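PDB 5NO8: Baccell_00875 from Bacteroides cellulosilyticus DSM 14838, which probably acts as a polysaccharide lyase that removes the L-rhamnose caps attached to glucuronic acid on complex arabinogalactan proteins. Local coordinates for residues E281-C286 against Y321-K326. Residues are numbered along the deposited sequence; the frame is centred on the assembly and turned at random.
Sequences EPLEAC and YYNGNK
E284 and N323 join two loops at the end of neighbouring strands of an eight-stranded mixed sheet, where the beta hairpin 314-322/326-335 meets the adjoining connection between strands 272-278 and 287-290. N323 N donates to E284 O at 2.9 Å, with 158° at the hydrogen. One residue further on, a water bridges the loops, donating to A285 O and accepting from G324 N. Beside it the backbones close in through a CA-H...O contact, C286 CA to Y321 O at 3.2 Å, where the strand 287-290 is about to begin pairing with strand 314-322 through T287. The E284 chain, bent at chi2 (-140°), brings CG within 3.6 Å of N323 CA and sets its carboxylate steeply against the plane of the N323 amide, 76° apart. An alanine in place of N323 would probably take away the amide beside the E284 side chain and leave that chain freer to turn. On the buried side, Y322 also rests on V258 and T328, while K326 CB sits over one face of its ring, offset toward the rim. L283 reaches this tyrosine with both methyls, CD1 lying 4.0 Å from Y322 CB and CD2 3.9 Å from Y322 CD2.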
ATOM      1  N   GLU A 281     -27.257  14.434  -6.342  1.00 28.90           N
ATOM      2  CA  GLU A 281     -27.992  15.663  -6.672  1.00 32.55           C
ATOM      3  C   GLU A 281     -27.055  16.879  -6.560  1.00 29.61           C
ATOM      4  O   GLU A 281     -26.048  16.812  -5.853  1.00 26.34           O
ATOM      5  CB  GLU A 281     -29.173  15.862  -5.712  1.00 38.34           C
ATOM      6  CG  GLU A 281     -30.088  14.652  -5.518  1.00 44.96           C
ATOM      7  CD  GLU A 281     -30.894  14.273  -6.753  1.00 51.03           C
ATOM      8  OE1 GLU A 281     -30.659  14.824  -7.852  1.00 59.57           O
ATOM      9  OE2 GLU A 281     -31.784  13.400  -6.626  1.00 56.39           O
ATOM     10  N   PRO A 282     -27.390  17.994  -7.241  1.00 28.30           N
ATOM     11  CA  PRO A 282     -26.608  19.230  -7.083  1.00 26.89           C
ATOM     12  C   PRO A 282     -26.329  19.614  -5.625  1.00 26.14           C
ATOM     13  O   PRO A 282     -27.208  19.547  -4.767  1.00 25.45           O
ATOM     14  CB  PRO A 282     -27.484  20.289  -7.777  1.00 27.09           C
ATOM     15  CG  PRO A 282     -28.199  19.515  -8.844  1.00 28.10           C
ATOM     16  CD  PRO A 282     -28.496  18.176  -8.214  1.00 28.51           C
ATOM     17  N   LEU A 283     -25.086  19.974  -5.346  1.00 25.04           N
ATOM     18  CA  LEU A 283     -24.697  20.432  -4.021  1.00 25.33           C
ATOM     19  C   LEU A 283     -25.164  21.853  -3.812  1.00 27.17           C
ATOM     20  O   LEU A 283     -25.248  22.618  -4.767  1.00 26.76           O
ATOM     21  CB  LEU A 283     -23.182  20.385  -3.873  1.00 24.54           C
ATOM     22  CG  LEU A 283     -22.590  18.991  -3.975  1.00 23.52           C
ATOM     23  CD1 LEU A 283     -21.086  19.078  -3.828  1.00 23.30           C
ATOM     24  CD2 LEU A 283     -23.177  18.057  -2.931  1.00 23.59           C
ATOM     25  N   GLU A 284     -25.487  22.180  -2.569  1.00 28.56           N
ATOM     26  CA  GLU A 284     -25.794  23.560  -2.169  1.00 31.51           C
ATOM     27  C   GLU A 284     -24.575  24.258  -1.541  1.00 29.14           C
ATOM     28  O   GLU A 284     -23.841  23.683  -0.692  1.00 26.85           O
ATOM     29  CB  GLU A 284     -27.055  23.621  -1.282  1.00 37.30           C
ATOM     30  CG  GLU A 284     -26.947  23.054   0.125  1.00 43.93           C
ATOM     31  CD  GLU A 284     -28.189  22.265   0.589  1.00 52.60           C
ATOM     32  OE1 GLU A 284     -29.331  22.669   0.257  1.00 56.83           O
ATOM     33  OE2 GLU A 284     -28.028  21.238   1.305  1.00 55.78           O
ATOM     34  N   ALA A 285     -24.334  25.475  -2.019  1.00 26.53           N
ATOM     35  CA  ALA A 285     -23.305  26.345  -1.496  1.00 26.59           C
ATOM     36  C   ALA A 285     -21.960  25.618  -1.428  1.00 25.67           C
ATOM     37  O   ALA A 285     -21.339  25.540  -0.353  1.00 26.87           O
ATOM     38  CB  ALA A 285     -23.726  26.852  -0.124  1.00 27.97           C
ATOM     39  N   CYS A 286     -21.526  25.084  -2.572  1.00 22.73           N
ATOM     40  CA  CYS A 286     -20.253  24.364  -2.634  1.00 21.45           C
ATOM     41  C   CYS A 286     -19.126  25.349  -2.878  1.00 20.59           C
ATOM     42  O   CYS A 286     -19.209  26.143  -3.814  1.00 20.51           O
ATOM     43  CB  CYS A 286     -20.258  23.341  -3.741  1.00 23.54           C
ATOM     44  SG  CYS A 286     -18.724  22.367  -3.758  1.00 25.65           S
ATOM     45  N   TYR A 321     -16.301  22.256   0.532  1.00 13.14           N
ATOM     46  CA  TYR A 321     -17.209  22.586   1.624  1.00 14.10           C
ATOM     47  C   TYR A 321     -18.567  22.688   0.982  1.00 14.80           C
ATOM     48  O   TYR A 321     -18.709  23.354  -0.055  1.00 15.65           O
ATOM     49  CB  TYR A 321     -16.843  23.914   2.277  1.00 14.85           C
ATOM     50  CG  TYR A 321     -15.469  23.900   2.876  1.00 16.19           C
ATOM     51  CD1 TYR A 321     -15.248  23.442   4.179  1.00 17.64           C
ATOM     52  CD2 TYR A 321     -14.372  24.275   2.113  1.00 16.90           C
ATOM     53  CE1 TYR A 321     -13.969  23.403   4.708  1.00 19.02           C
ATOM     54  CE2 TYR A 321     -13.102  24.225   2.638  1.00 17.22           C
ATOM     55  CZ  TYR A 321     -12.912  23.794   3.917  1.00 18.84           C
ATOM     56  OH  TYR A 321     -11.636  23.739   4.389  1.00 21.99           O
ATOM     57  N   TYR A 322     -19.564  22.011   1.548  1.00 15.66           N
ATOM     58  CA  TYR A 322     -20.859  21.841   0.867  1.00 16.30           C
ATOM     59  C   TYR A 322     -21.969  21.551   1.876  1.00 18.29           C
ATOM     60  O   TYR A 322     -21.717  21.109   2.992  1.00 16.33           O
ATOM     61  CB  TYR A 322     -20.815  20.749  -0.236  1.00 16.78           C
ATOM     62  CG  TYR A 322     -20.356  19.413   0.258  1.00 16.23           C
ATOM     63  CD1 TYR A 322     -19.002  19.180   0.520  1.00 17.36           C
ATOM     64  CD2 TYR A 322     -21.252  18.387   0.502  1.00 17.72           C
ATOM     65  CE1 TYR A 322     -18.573  17.968   1.043  1.00 17.18           C
ATOM     66  CE2 TYR A 322     -20.829  17.169   0.983  1.00 17.38           C
ATOM     67  CZ  TYR A 322     -19.480  16.965   1.258  1.00 17.58           C
ATOM     68  OH  TYR A 322     -19.064  15.746   1.814  1.00 18.78           O
ATOM     69  N   ASN A 323     -23.200  21.832   1.449  1.00 19.99           N
ATOM     70  CA  ASN A 323     -24.416  21.485   2.220  1.00 22.38           C
ATOM     71  C   ASN A 323     -24.402  21.977   3.667  1.00 21.51           C
ATOM     72  O   ASN A 323     -24.755  21.258   4.613  1.00 22.69           O
ATOM     73  CB  ASN A 323     -24.698  19.967   2.125  1.00 24.24           C
ATOM     74  CG  ASN A 323     -25.002  19.503   0.707  1.00 24.87           C
ATOM     75  OD1 ASN A 323     -25.167  18.298   0.447  1.00 30.15           O
ATOM     76  ND2 ASN A 323     -25.036  20.421  -0.213  1.00 23.93           N
ATOM     77  N   GLY A 324     -23.910  23.188   3.838  1.00 22.21           N
ATOM     78  CA  GLY A 324     -23.932  23.867   5.128  1.00 23.57           C
ATOM     79  C   GLY A 324     -22.793  23.530   6.052  1.00 24.21           C
ATOM     80  O   GLY A 324     -22.147  24.431   6.561  1.00 23.44           O
ATOM     81  N   ASN A 325     -22.586  22.241   6.335  1.00 21.72           N
ATOM     82  CA  ASN A 325     -21.598  21.849   7.320  1.00 22.52           C
ATOM     83  C   ASN A 325     -20.747  20.630   6.941  1.00 20.07           C
ATOM     84  O   ASN A 325     -20.146  20.005   7.817  1.00 20.29           O
ATOM     85  CB  ASN A 325     -22.313  21.600   8.653  1.00 25.72           C
ATOM     86  CG  ASN A 325     -23.187  20.352   8.640  1.00 26.88           C
ATOM     87  OD1 ASN A 325     -23.575  19.839   7.604  1.00 30.34           O
ATOM     88  ND2 ASN A 325     -23.488  19.856   9.825  1.00 36.09           N
ATOM     89  N   LYS A 326     -20.703  20.295   5.663  1.00 16.77           N
ATOM     90  CA  LYS A 326     -19.938  19.127   5.226  1.00 16.78           C
ATOM     91  C   LYS A 326     -18.617  19.573   4.607  1.00 16.03           C
ATOM     92  O   LYS A 326     -18.520  20.668   3.998  1.00 14.24           O
ATOM     93  CB  LYS A 326     -20.727  18.319   4.201  1.00 18.35           C
ATOM     94  CG  LYS A 326     -22.135  17.941   4.611  1.00 22.19           C
ATOM     95  CD  LYS A 326     -22.149  16.666   5.398  1.00 24.79           C
ATOM     96  CE  LYS A 326     -23.569  16.259   5.738  1.00 27.55           C
ATOM     97  NZ  LYS A 326     -23.539  15.295   6.869  1.00 29.25           N
TER
HETATM   98  O   HOH W   1     -22.293  24.993   2.337  1.00 28.78           O